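Local atomic coordinates of alpha-catenin-like protein hmp-1 (Caenorhabditis elegans, PDB entry 5H5M), a protein that links cadherin-bound beta-catenin to actin filaments at adherens junctions and is required for cell migration and cell shape changes during worm embryo enclosure and elongation. Residues A23-R27 with G28-P32; L77-Y80 with E81-T84; L132-E135 with A136-G140; V193-A196 with A197-L200. All blocks are in the same frame, centred on the assembly; numbering follows the deposited sequence.

Along the chain the four contacts come in series; each lies in one continuous stretch, so none closes a long loop and none nests in or crosses another. Contact 1 marks the entry to helix 27-49, and contact 2 the exit from helix 56-80, the next helix. The two meet, with centres about 10 Å apart, where Glu-81 faces Tyr-25, Arg-27 and Arg-31. Contact 3, near the C-terminal end of helix 128-137, and contact 4, on helix 173-202, form a second pair, packed through Leu-133 and Ala-137 against Ala-197 and Leu-200. Centres of contacts 1 and 3 lie about 66 Å apart, on opposite sides of the centre of this M-domain chain.

Contact 1 of 4, residues A23-R27 with G28-P32; sequences AHYRR and GTDRP
Arg-26 and Asp-30 make a local contact at the protein surface, round the first turn of helix 27-49, where the loop after helix 6-17 runs into it. Two hydrogen bonds join them. Arg-26 N donates to Asp-30 OD2 at 2.9 Å, on the lone pair pointing away from the other carboxylate oxygen; Asp-30 N donates back at 2.7 Å to Arg-26 O, arriving almost in line with the carbonyl. Thr-29 N reaches the same Arg-26 O at 3.1 Å from above the carbonyl plane, so two amides of the opening turn grip one oxygen. A water donates to both Asp-30 OD2 and His-24 O. This is the N-terminal turn of a helix in the alpha-catenin M domain, built from four-helix bundles, and the aspartate pins the incoming loop to it. With an alanine in place of Asp-30, Arg-26 N would probably lose its acceptor and the loop would be freer to move. The Tyr-25 ring, with CG anti to the backbone N (chi1 -179°), runs past the aspartate: its CE1 is 3.8 Å from Asp-30 CB, and ring and carboxylate planes differ by 31°. Its OH sits 3.4 Å from Arg-31 CB and hydrogen-bonds to Glu-81 OE2. Arg-27 and Arg-31 lie side by side, both extended, Arg-27 NH1 3.4 Å from Arg-31 NH1, gathered round the Glu-81 carboxylate, with which each forms a salt bridge.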
ATOM      1  N   ALA A  23      40.304  15.844  -4.482  1.00 54.45           N
ATOM      2  CA  ALA A  23      41.525  15.759  -5.277  1.00 60.39           C
ATOM      3  C   ALA A  23      41.407  14.711  -6.381  1.00 59.36           C
ATOM      4  O   ALA A  23      42.145  14.752  -7.364  1.00 52.12           O
ATOM      5  CB  ALA A  23      42.718  15.452  -4.384  1.00 54.36           C
ATOM      6  N   HIS A  24      40.474  13.776  -6.217  1.00 61.27           N
ATOM      7  CA  HIS A  24      40.291  12.693  -7.183  1.00 60.87           C
ATOM      8  C   HIS A  24      39.289  13.029  -8.284  1.00 54.86           C
ATOM      9  O   HIS A  24      39.284  12.386  -9.334  1.00 48.66           O
ATOM     10  CB  HIS A  24      39.838  11.412  -6.474  1.00 56.88           C
ATOM     11  CG  HIS A  24      40.918  10.739  -5.688  1.00 55.14           C
ATOM     12  ND1 HIS A  24      40.737   9.519  -5.072  1.00 56.96           N
ATOM     13  CD2 HIS A  24      42.191  11.111  -5.416  1.00 57.85           C
ATOM     14  CE1 HIS A  24      41.852   9.168  -4.456  1.00 60.82           C
ATOM     15  NE2 HIS A  24      42.750  10.119  -4.648  1.00 64.73           N
ATOM     16  N   TYR A  25      38.436  14.020  -8.038  1.00 46.34           N
ATOM     17  CA  TYR A  25      37.378  14.368  -8.984  1.00 47.32           C
ATOM     18  C   TYR A  25      37.930  14.740 -10.359  1.00 51.97           C
ATOM     19  O   TYR A  25      38.848  15.553 -10.476  1.00 51.82           O
ATOM     20  CB  TYR A  25      36.526  15.518  -8.444  1.00 47.06           C
ATOM     21  CG  TYR A  25      35.388  15.912  -9.364  1.00 53.64           C
ATOM     22  CD1 TYR A  25      34.140  15.305  -9.258  1.00 37.09           C
ATOM     23  CD2 TYR A  25      35.564  16.884 -10.343  1.00 44.53           C
ATOM     24  CE1 TYR A  25      33.102  15.660 -10.100  1.00 35.79           C
ATOM     25  CE2 TYR A  25      34.534  17.239 -11.187  1.00 46.94           C
ATOM     26  CZ  TYR A  25      33.304  16.628 -11.060  1.00 42.42           C
ATOM     27  OH  TYR A  25      32.277  16.988 -11.901  1.00 45.48           O
ATOM     28  N   ARG A  26      37.359  14.133 -11.394  1.00 47.76           N
ATOM     29  CA  ARG A  26      37.727  14.428 -12.774  1.00 52.04           C
ATOM     30  C   ARG A  26      36.474  14.733 -13.589  1.00 49.92           C
ATOM     31  O   ARG A  26      35.609  13.871 -13.749  1.00 47.10           O
ATOM     32  CB  ARG A  26      38.490  13.256 -13.394  1.00 48.34           C
ATOM     33  CG  ARG A  26      39.651  12.751 -12.557  1.00 52.65           C
ATOM     34  CD  ARG A  26      40.049  11.346 -12.975  1.00 53.54           C
ATOM     35  NE  ARG A  26      40.607  11.311 -14.321  1.00 56.06           N
ATOM     36  CZ  ARG A  26      40.805  10.198 -15.018  1.00 63.78           C
ATOM     37  NH1 ARG A  26      40.477   9.023 -14.497  1.00 59.86           N
ATOM     38  NH2 ARG A  26      41.324  10.258 -16.237  1.00 62.88           N
ATOM     39  N   ARG A  27      36.386  15.957 -14.103  1.00 51.54           N
ATOM     40  CA  ARG A  27      35.197  16.421 -14.815  1.00 52.48           C
ATOM     41  C   ARG A  27      34.789  15.508 -15.971  1.00 54.26           C
ATOM     42  O   ARG A  27      33.617  15.172 -16.119  1.00 59.04           O
ATOM     43  CB  ARG A  27      35.415  17.841 -15.348  1.00 51.96           C
ATOM     44  CG  ARG A  27      34.289  18.319 -16.249  1.00 51.24           C
ATOM     45  CD  ARG A  27      34.532  19.712 -16.796  1.00 60.25           C
ATOM     46  NE  ARG A  27      33.503  20.075 -17.768  1.00 67.66           N
ATOM     47  CZ  ARG A  27      32.327  20.604 -17.449  1.00 58.40           C
ATOM     48  NH1 ARG A  27      32.025  20.842 -16.180  1.00 48.36           N
ATOM     49  NH2 ARG A  27      31.451  20.899 -18.400  1.00 64.62           N
ATOM     50  N   GLY A  28      35.759  15.100 -16.780  1.00 46.46           N
ATOM     51  CA  GLY A  28      35.469  14.318 -17.968  1.00 48.69           C
ATOM     52  C   GLY A  28      35.037  12.886 -17.716  1.00 56.65           C
ATOM     53  O   GLY A  28      34.641  12.182 -18.647  1.00 59.92           O
ATOM     54  N   THR A  29      35.113  12.443 -16.464  1.00 47.37           N
ATOM     55  CA  THR A  29      34.717  11.079 -16.127  1.00 63.31           C
ATOM     56  C   THR A  29      33.713  11.039 -14.977  1.00 53.12           C
ATOM     57  O   THR A  29      32.664  10.407 -15.088  1.00 51.66           O
ATOM     58  CB  THR A  29      35.938  10.207 -15.759  1.00 67.26           C
ATOM     59  OG1 THR A  29      36.769  10.907 -14.826  1.00 71.98           O
ATOM     60  CG2 THR A  29      36.754   9.875 -17.001  1.00 67.72           C
ATOM     61  N   ASP A  30      34.033  11.719 -13.880  1.00 52.61           N
ATOM     62  CA  ASP A  30      33.190  11.687 -12.687  1.00 51.89           C
ATOM     63  C   ASP A  30      31.874  12.429 -12.879  1.00 47.55           C
ATOM     64  O   ASP A  30      30.893  12.145 -12.195  1.00 40.37           O
ATOM     65  CB  ASP A  30      33.939  12.273 -11.487  1.00 58.70           C
ATOM     66  CG  ASP A  30      34.884  11.277 -10.845  1.00 58.30           C
ATOM     67  OD1 ASP A  30      34.491  10.101 -10.686  1.00 57.22           O
ATOM     68  OD2 ASP A  30      36.020  11.668 -10.506  1.00 61.95           O
ATOM     69  N   ARG A  31      31.847  13.380 -13.804  1.00 53.38           N
ATOM     70  CA  ARG A  31      30.624  14.142 -14.044  1.00 47.71           C
ATOM     71  C   ARG A  31      29.608  13.422 -14.950  1.00 49.64           C
ATOM     72  O   ARG A  31      28.431  13.356 -14.598  1.00 43.58           O
ATOM     73  CB  ARG A  31      30.952  15.519 -14.629  1.00 37.95           C
ATOM     74  CG  ARG A  31      29.721  16.366 -14.881  1.00 38.16           C
ATOM     75  CD  ARG A  31      30.063  17.753 -15.405  1.00 46.38           C
ATOM     76  NE  ARG A  31      28.888  18.617 -15.363  1.00 58.95           N
ATOM     77  CZ  ARG A  31      28.772  19.691 -14.588  1.00 49.00           C
ATOM     78  NH1 ARG A  31      29.771  20.058 -13.802  1.00 35.55           N
ATOM     79  NH2 ARG A  31      27.656  20.405 -14.612  1.00 55.89           N
ATOM     80  N   PRO A  32      30.044  12.886 -16.112  1.00 50.22           N
ATOM     81  CA  PRO A  32      29.032  12.265 -16.979  1.00 44.45           C
ATOM     82  C   PRO A  32      28.341  11.040 -16.376  1.00 46.06           C
ATOM     83  O   PRO A  32      27.162  10.816 -16.659  1.00 47.00           O
ATOM     84  CB  PRO A  32      29.835  11.860 -18.224  1.00 44.09           C
ATOM     85  CG  PRO A  32      31.043  12.716 -18.203  1.00 44.76           C
ATOM     86  CD  PRO A  32      31.370  12.892 -16.756  1.00 47.80           C
TER
HETATM   87  O   HOH W   1      37.946  10.012 -10.184  1.00 39.66           O

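Contact 2 of 4, residues L77-Y80 with E81-T84; sequences LTEY and EKST
The C-terminal end of helix 56-80, where it passes into a type I beta turn from Tyr-80 to Ser-83, brings Glu-81 back over Leu-77 and Lys-82 over Thr-78. Glu-81 N donates to Leu-77 O at 3.2 Å and, weakly, to Thr-78 O. One residue on, Lys-82 N hydrogen-bonds to Glu-79 O at 3.1 Å from above the carbonyl plane, a bond from residue i+3 that tightens the coil as the helix gives way to the turn. The Glu-81 chain, with CG beside its backbone N (chi1 -70°), doubles back along the helix so that CD lies 3.3 Å from Leu-77 O. Lys-82 is extended and runs alongside Thr-78 in the same direction: its CG is 3.3 Å from Thr-78 O, and its CE rests 3.7 Å from Thr-78 CG2. It crosses Glu-79 at a slant, with NZ 4.8 Å from Glu-79 OE1, too far for direct pairing. Tyr-80 points away from this surface; its OH hydrogen-bonds to Ile-18 O and Ile-20 N, and its ring stacks with Tyr-25. The Glu-81 carboxylate meets Arg-31 and Tyr-25 through OE2 and Arg-27 through OE1. A glutamine in its place would probably leave those arginines without their shared counter-charge. Two arginines and the Tyr-25 hydroxyl round one carboxylate would probably favour its ionised form, and these polar bonds join the end of helix 56-80 to the start of helix 27-49.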
ATOM      1  N   LEU A  77      28.448  19.433  -8.285  1.00 30.73           N
ATOM      2  CA  LEU A  77      29.432  19.267  -9.355  1.00 31.76           C
ATOM      3  C   LEU A  77      30.156  20.577  -9.637  1.00 32.91           C
ATOM      4  O   LEU A  77      31.340  20.579  -9.979  1.00 50.58           O
ATOM      5  CB  LEU A  77      28.766  18.750 -10.633  1.00 31.83           C
ATOM      6  CG  LEU A  77      28.185  17.334 -10.588  1.00 38.22           C
ATOM      7  CD1 LEU A  77      27.512  16.982 -11.911  1.00 31.13           C
ATOM      8  CD2 LEU A  77      29.264  16.321 -10.242  1.00 31.36           C
ATOM      9  N   THR A  78      29.438  21.687  -9.496  1.00 33.52           N
ATOM     10  CA  THR A  78      30.030  23.009  -9.669  1.00 38.55           C
ATOM     11  C   THR A  78      31.089  23.258  -8.594  1.00 35.62           C
ATOM     12  O   THR A  78      32.138  23.839  -8.871  1.00 36.91           O
ATOM     13  CB  THR A  78      28.962  24.126  -9.616  1.00 35.02           C
ATOM     14  OG1 THR A  78      28.020  23.937 -10.678  1.00 39.09           O
ATOM     15  CG2 THR A  78      29.601  25.496  -9.765  1.00 36.87           C
ATOM     16  N   GLU A  79      30.814  22.798  -7.375  1.00 34.58           N
ATOM     17  CA  GLU A  79      31.747  22.967  -6.266  1.00 35.67           C
ATOM     18  C   GLU A  79      32.953  22.036  -6.381  1.00 48.32           C
ATOM     19  O   GLU A  79      34.073  22.423  -6.041  1.00 46.36           O
ATOM     20  CB  GLU A  79      31.043  22.743  -4.926  1.00 35.54           C
ATOM     21  CG  GLU A  79      29.949  23.757  -4.598  1.00 38.27           C
ATOM     22  CD  GLU A  79      30.482  25.152  -4.311  1.00 44.39           C
ATOM     23  OE1 GLU A  79      31.717  25.348  -4.315  1.00 51.74           O
ATOM     24  OE2 GLU A  79      29.658  26.060  -4.068  1.00 47.84           O
ATOM     25  N   TYR A  80      32.727  20.814  -6.857  1.00 35.12           N
ATOM     26  CA  TYR A  80      33.827  19.883  -7.099  1.00 35.98           C
ATOM     27  C   TYR A  80      34.821  20.453  -8.108  1.00 41.63           C
ATOM     28  O   TYR A  80      36.023  20.211  -8.018  1.00 47.60           O
ATOM     29  CB  TYR A  80      33.306  18.536  -7.602  1.00 36.14           C
ATOM     30  CG  TYR A  80      33.060  17.505  -6.519  1.00 39.47           C
ATOM     31  CD1 TYR A  80      34.101  17.044  -5.723  1.00 37.20           C
ATOM     32  CD2 TYR A  80      31.794  16.970  -6.317  1.00 36.27           C
ATOM     33  CE1 TYR A  80      33.885  16.096  -4.740  1.00 46.49           C
ATOM     34  CE2 TYR A  80      31.567  16.018  -5.337  1.00 39.65           C
ATOM     35  CZ  TYR A  80      32.616  15.585  -4.553  1.00 46.34           C
ATOM     36  OH  TYR A  80      32.397  14.641  -3.578  1.00 37.85           O
ATOM     37  N   GLU A  81      34.309  21.219  -9.063  1.00 47.86           N
ATOM     38  CA  GLU A  81      35.132  21.739 -10.148  1.00 40.58           C
ATOM     39  C   GLU A  81      35.782  23.076  -9.791  1.00 39.14           C
ATOM     40  O   GLU A  81      36.467  23.677 -10.615  1.00 40.33           O
ATOM     41  CB  GLU A  81      34.288  21.857 -11.420  1.00 37.77           C
ATOM     42  CG  GLU A  81      33.920  20.491 -11.991  1.00 39.72           C
ATOM     43  CD  GLU A  81      32.772  20.522 -12.982  1.00 44.07           C
ATOM     44  OE1 GLU A  81      32.284  21.623 -13.317  1.00 49.42           O
ATOM     45  OE2 GLU A  81      32.350  19.430 -13.418  1.00 40.22           O
ATOM     46  N   LYS A  82      35.576  23.526  -8.558  1.00 39.06           N
ATOM     47  CA  LYS A  82      36.244  24.725  -8.059  1.00 40.51           C
ATOM     48  C   LYS A  82      37.378  24.402  -7.086  1.00 53.95           C
ATOM     49  O   LYS A  82      37.982  25.309  -6.510  1.00 60.21           O
ATOM     50  CB  LYS A  82      35.245  25.658  -7.372  1.00 40.45           C
ATOM     51  CG  LYS A  82      34.245  26.309  -8.300  1.00 51.55           C
ATOM     52  CD  LYS A  82      33.332  27.243  -7.527  1.00 52.59           C
ATOM     53  CE  LYS A  82      32.216  27.771  -8.405  1.00 53.62           C
ATOM     54  NZ  LYS A  82      31.351  28.748  -7.685  1.00 45.18           N
ATOM     55  N   SER A  83      37.664  23.115  -6.895  1.00 50.94           N
ATOM     56  CA  SER A  83      38.763  22.709  -6.019  1.00 54.51           C
ATOM     57  C   SER A  83      40.118  22.995  -6.646  1.00 45.00           C
ATOM     58  O   SER A  83      40.339  22.724  -7.826  1.00 49.51           O
ATOM     59  CB  SER A  83      38.661  21.225  -5.667  1.00 51.30           C
ATOM     60  OG  SER A  83      37.893  21.041  -4.493  1.00 47.88           O
ATOM     61  N   THR A  84      41.022  23.556  -5.847  1.00 61.47           N
ATOM     62  CA  THR A  84      42.370  23.872  -6.307  1.00 48.79           C
ATOM     63  C   THR A  84      43.399  23.530  -5.239  1.00 63.54           C
ATOM     64  O   THR A  84      43.054  23.031  -4.167  1.00 51.62           O
ATOM     65  CB  THR A  84      42.522  25.364  -6.678  1.00 63.64           C
ATOM     66  OG1 THR A  84      42.228  26.174  -5.536  1.00 68.40           O
ATOM     67  CG2 THR A  84      41.589  25.751  -7.821  1.00 58.66           C
TER

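Contact 3 of 4, residues L132-E135 with A136-G140; sequences LLIE and AAKEG
Ile-134 and Lys-138 lie side by side on one flank of helix 128-137, a short helix of a four-helix bundle in the M domain, close to its C-terminal end, and point the same way. The touching atoms are Ile-134 CG2 and Lys-138 CE, 3.7 Å apart. The isoleucine presents this branch because CG2 stands anti to its backbone N, while the lysine chain, extended beyond CG, passes close to the backbone, CG 3.3 Å from Ile-134 O. That carbonyl oxygen is also the acceptor for Lys-138 N at 2.9 Å. The lysine lays its methylene groups along the helix, its amino end leading off. Two alanines occupy the adjoining sides of the turn: Ala-136 CB rests 3.5 Å from Leu-132 O, and Ala-137 CB is equally far from Ile-134 O. Their small methyls let other helices come close, Ala-136 meeting Asn-144 and Thr-145 and Ala-137 meeting Leu-200 and Cys-201, while Ile-134 packs on Met-213 and Lys-217. Regular i to i+4 hydrogen bonds run from Ala-136 N to Leu-132 O and Ala-137 N to Leu-133 O. Beyond them Glu-139 passes Glu-135 O with its CG at 3.6 Å and then extends away, just before the cis peptide to Gly-140.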
ATOM      1  N   LEU A 132     -17.034 -14.444  -2.204  1.00 41.95           N
ATOM      2  CA  LEU A 132     -18.241 -14.083  -2.941  1.00 45.26           C
ATOM      3  C   LEU A 132     -18.366 -14.911  -4.216  1.00 46.46           C
ATOM      4  O   LEU A 132     -19.473 -15.263  -4.630  1.00 45.20           O
ATOM      5  CB  LEU A 132     -18.246 -12.590  -3.277  1.00 34.20           C
ATOM      6  CG  LEU A 132     -18.466 -11.639  -2.099  1.00 50.99           C
ATOM      7  CD1 LEU A 132     -18.529 -10.195  -2.575  1.00 45.81           C
ATOM      8  CD2 LEU A 132     -19.728 -12.012  -1.329  1.00 39.40           C
ATOM      9  N   LEU A 133     -17.230 -15.221  -4.833  1.00 36.15           N
ATOM     10  CA  LEU A 133     -17.217 -16.049  -6.034  1.00 39.73           C
ATOM     11  C   LEU A 133     -17.719 -17.455  -5.720  1.00 39.47           C
ATOM     12  O   LEU A 133     -18.626 -17.961  -6.383  1.00 47.49           O
ATOM     13  CB  LEU A 133     -15.810 -16.108  -6.638  1.00 27.16           C
ATOM     14  CG  LEU A 133     -15.619 -17.000  -7.867  1.00 26.51           C
ATOM     15  CD1 LEU A 133     -16.630 -16.666  -8.946  1.00 27.83           C
ATOM     16  CD2 LEU A 133     -14.198 -16.878  -8.412  1.00 24.73           C
ATOM     17  N   ILE A 134     -17.131 -18.071  -4.700  1.00 31.78           N
ATOM     18  CA  ILE A 134     -17.479 -19.431  -4.301  1.00 32.17           C
ATOM     19  C   ILE A 134     -18.947 -19.557  -3.899  1.00 38.79           C
ATOM     20  O   ILE A 134     -19.620 -20.515  -4.280  1.00 51.18           O
ATOM     21  CB  ILE A 134     -16.591 -19.910  -3.132  1.00 35.41           C
ATOM     22  CG1 ILE A 134     -15.124 -19.919  -3.557  1.00 33.96           C
ATOM     23  CG2 ILE A 134     -17.011 -21.291  -2.655  1.00 33.65           C
ATOM     24  CD1 ILE A 134     -14.195 -20.514  -2.530  1.00 46.35           C
ATOM     25  N   GLU A 135     -19.440 -18.586  -3.137  1.00 42.78           N
ATOM     26  CA  GLU A 135     -20.816 -18.624  -2.652  1.00 52.33           C
ATOM     27  C   GLU A 135     -21.821 -18.510  -3.799  1.00 52.37           C
ATOM     28  O   GLU A 135     -22.869 -19.152  -3.777  1.00 59.16           O
ATOM     29  CB  GLU A 135     -21.052 -17.516  -1.622  1.00 40.92           C
ATOM     30  CG  GLU A 135     -20.281 -17.713  -0.323  1.00 54.57           C
ATOM     31  CD  GLU A 135     -20.635 -16.682   0.734  1.00 71.09           C
ATOM     32  OE1 GLU A 135     -21.477 -15.803   0.454  1.00 74.67           O
ATOM     33  OE2 GLU A 135     -20.071 -16.750   1.848  1.00 76.30           O
ATOM     34  N   ALA A 136     -21.495 -17.700  -4.801  1.00 48.95           N
ATOM     35  CA  ALA A 136     -22.337 -17.590  -5.988  1.00 53.02           C
ATOM     36  C   ALA A 136     -22.336 -18.903  -6.764  1.00 55.48           C
ATOM     37  O   ALA A 136     -23.369 -19.330  -7.285  1.00 63.62           O
ATOM     38  CB  ALA A 136     -21.868 -16.447  -6.876  1.00 38.29           C
ATOM     39  N   ALA A 137     -21.170 -19.541  -6.831  1.00 38.25           N
ATOM     40  CA  ALA A 137     -21.020 -20.797  -7.558  1.00 46.07           C
ATOM     41  C   ALA A 137     -21.744 -21.948  -6.859  1.00 53.20           C
ATOM     42  O   ALA A 137     -22.212 -22.880  -7.511  1.00 60.64           O
ATOM     43  CB  ALA A 137     -19.547 -21.133  -7.733  1.00 40.75           C
ATOM     44  N   LYS A 138     -21.839 -21.882  -5.536  1.00 49.54           N
ATOM     45  CA  LYS A 138     -22.490 -22.942  -4.771  1.00 54.73           C
ATOM     46  C   LYS A 138     -24.010 -22.967  -4.951  1.00 57.30           C
ATOM     47  O   LYS A 138     -24.662 -23.935  -4.573  1.00 56.45           O
ATOM     48  CB  LYS A 138     -22.156 -22.809  -3.281  1.00 50.99           C
ATOM     49  CG  LYS A 138     -20.775 -23.307  -2.909  1.00 51.72           C
ATOM     50  CD  LYS A 138     -20.574 -23.321  -1.401  1.00 56.35           C
ATOM     51  CE  LYS A 138     -19.187 -23.828  -1.038  1.00 54.14           C
ATOM     52  NZ  LYS A 138     -18.943 -23.815   0.430  1.00 54.61           N
ATOM     53  N   GLU A 139     -24.567 -21.911  -5.536  1.00 60.88           N
ATOM     54  CA  GLU A 139     -26.019 -21.759  -5.603  1.00 58.66           C
ATOM     55  C   GLU A 139     -26.749 -22.557  -6.708  1.00 69.45           C
ATOM     56  O   GLU A 139     -27.801 -23.134  -6.421  1.00 86.48           O
ATOM     57  CB  GLU A 139     -26.373 -20.276  -5.710  1.00 56.84           C
ATOM     58  CG  GLU A 139     -26.402 -19.619  -4.347  1.00 64.56           C
ATOM     59  CD  GLU A 139     -27.354 -18.439  -4.273  1.00 76.25           C
ATOM     60  OE1 GLU A 139     -28.307 -18.387  -5.084  1.00 88.04           O
ATOM     61  OE2 GLU A 139     -27.160 -17.577  -3.385  1.00 74.84           O
ATOM     62  N   GLY A 140     -26.269 -22.599  -7.954  1.00 68.02           N
ATOM     63  CA  GLY A 140     -25.150 -21.836  -8.469  1.00 54.27           C
ATOM     64  C   GLY A 140     -25.650 -20.718  -9.372  1.00 51.76           C
ATOM     65  O   GLY A 140     -26.296 -20.955 -10.393  1.00 46.37           O
TER

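Contact 4 of 4, residues V193-A196 with A197-L200; sequences VAQA and AILL
The flat groups that meet here are mostly backbone carbonyls: that of Ala-194 takes Ile-198 N in its own plane at 3.1 Å, and Ala-197 N approaches the same oxygen in a second, weak bond. Among the side chains Gln-195 alone is flat, and its amide comes no nearer than 4.3 Å, from OE1 to Ile-198 CG1. Aliphatic branches lie over the carbonyl oxygens one turn back. Ile-198 CG1, held beside its backbone N (chi1 -55°), sits 3.2 Å from Ala-194 O, and Leu-199 CG is the same distance from Gln-195 O. Leu-199 N donates to that oxygen at 2.9 Å, tilted 23° from the carbonyl plane. Leu-200 turns the other way: its CG is anti to the backbone N, carrying the side-chain end off toward Ala-209 and Met-213, with only its CB near Ala-196 O. Ala-197 CB is 3.4 Å from Ala-194 O, and that small methyl is where Met-213 and Leu-133 come in. Val-193, Ala-194, Ala-196, Ala-197 and Leu-200 face the neighbouring helices, with Ile-198 at the border against helix 142-166, while Gln-195 and Leu-199 are exposed. These two turns belong to one alpha-helix of a four-helix bundle, packed against helices 128-137, 142-166 and 207-233.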
ATOM      1  N   VAL A 193      -8.578 -20.836 -10.792  1.00 32.32           N
ATOM      2  CA  VAL A 193      -9.502 -20.685  -9.673  1.00 23.72           C
ATOM      3  C   VAL A 193     -10.858 -20.210 -10.182  1.00 24.76           C
ATOM      4  O   VAL A 193     -11.899 -20.729  -9.783  1.00 33.49           O
ATOM      5  CB  VAL A 193      -8.971 -19.692  -8.617  1.00 29.75           C
ATOM      6  CG1 VAL A 193     -10.037 -19.408  -7.563  1.00 21.98           C
ATOM      7  CG2 VAL A 193      -7.709 -20.228  -7.969  1.00 25.69           C
ATOM      8  N   ALA A 194     -10.835 -19.230 -11.081  1.00 35.06           N
ATOM      9  CA  ALA A 194     -12.057 -18.711 -11.688  1.00 38.32           C
ATOM     10  C   ALA A 194     -12.835 -19.815 -12.402  1.00 29.90           C
ATOM     11  O   ALA A 194     -14.033 -19.977 -12.184  1.00 27.34           O
ATOM     12  CB  ALA A 194     -11.732 -17.582 -12.655  1.00 33.93           C
ATOM     13  N   GLN A 195     -12.141 -20.574 -13.244  1.00 24.39           N
ATOM     14  CA  GLN A 195     -12.766 -21.656 -14.001  1.00 28.01           C
ATOM     15  C   GLN A 195     -13.321 -22.760 -13.103  1.00 31.65           C
ATOM     16  O   GLN A 195     -14.346 -23.362 -13.419  1.00 45.41           O
ATOM     17  CB  GLN A 195     -11.769 -22.252 -14.999  1.00 29.96           C
ATOM     18  CG  GLN A 195     -11.405 -21.311 -16.134  1.00 36.39           C
ATOM     19  CD  GLN A 195     -12.623 -20.815 -16.893  1.00 40.49           C
ATOM     20  OE1 GLN A 195     -13.551 -21.575 -17.171  1.00 51.35           O
ATOM     21  NE2 GLN A 195     -12.627 -19.532 -17.229  1.00 39.93           N
ATOM     22  N   ALA A 196     -12.642 -23.026 -11.989  1.00 26.67           N
ATOM     23  CA  ALA A 196     -13.111 -24.021 -11.027  1.00 30.18           C
ATOM     24  C   ALA A 196     -14.473 -23.627 -10.460  1.00 29.79           C
ATOM     25  O   ALA A 196     -15.312 -24.484 -10.179  1.00 32.02           O
ATOM     26  CB  ALA A 196     -12.102 -24.196  -9.905  1.00 26.07           C
ATOM     27  N   ALA A 197     -14.683 -22.325 -10.297  1.00 30.05           N
ATOM     28  CA  ALA A 197     -15.948 -21.807  -9.788  1.00 36.53           C
ATOM     29  C   ALA A 197     -17.036 -21.895 -10.850  1.00 31.55           C
ATOM     30  O   ALA A 197     -18.189 -22.192 -10.545  1.00 39.86           O
ATOM     31  CB  ALA A 197     -15.781 -20.371  -9.313  1.00 27.26           C
ATOM     32  N   ILE A 198     -16.658 -21.632 -12.098  1.00 32.77           N
ATOM     33  CA  ILE A 198     -17.579 -21.747 -13.220  1.00 34.46           C
ATOM     34  C   ILE A 198     -18.068 -23.185 -13.344  1.00 35.71           C
ATOM     35  O   ILE A 198     -19.251 -23.430 -13.581  1.00 37.54           O
ATOM     36  CB  ILE A 198     -16.923 -21.315 -14.548  1.00 38.47           C
ATOM     37  CG1 ILE A 198     -16.354 -19.901 -14.434  1.00 40.60           C
ATOM     38  CG2 ILE A 198     -17.929 -21.386 -15.688  1.00 35.77           C
ATOM     39  CD1 ILE A 198     -17.397 -18.847 -14.130  1.00 49.61           C
ATOM     40  N   LEU A 199     -17.147 -24.130 -13.170  1.00 36.96           N
ATOM     41  CA  LEU A 199     -17.476 -25.552 -13.224  1.00 34.34           C
ATOM     42  C   LEU A 199     -18.399 -25.944 -12.077  1.00 38.63           C
ATOM     43  O   LEU A 199     -19.339 -26.718 -12.263  1.00 36.96           O
ATOM     44  CB  LEU A 199     -16.202 -26.401 -13.189  1.00 31.86           C
ATOM     45  CG  LEU A 199     -15.280 -26.256 -14.404  1.00 42.58           C
ATOM     46  CD1 LEU A 199     -13.959 -26.988 -14.190  1.00 30.75           C
ATOM     47  CD2 LEU A 199     -15.980 -26.749 -15.666  1.00 32.69           C
ATOM     48  N   LEU A 200     -18.130 -25.404 -10.892  1.00 35.68           N
ATOM     49  CA  LEU A 200     -18.962 -25.676  -9.728  1.00 39.89           C
ATOM     50  C   LEU A 200     -20.352 -25.076  -9.907  1.00 46.60           C
ATOM     51  O   LEU A 200     -21.353 -25.694  -9.548  1.00 51.48           O
ATOM     52  CB  LEU A 200     -18.317 -25.134  -8.453  1.00 34.03           C
ATOM     53  CG  LEU A 200     -19.189 -25.245  -7.199  1.00 40.39           C
ATOM     54  CD1 LEU A 200     -19.576 -26.699  -6.938  1.00 38.27           C
ATOM     55  CD2 LEU A 200     -18.492 -24.639  -5.983  1.00 40.54           C
TER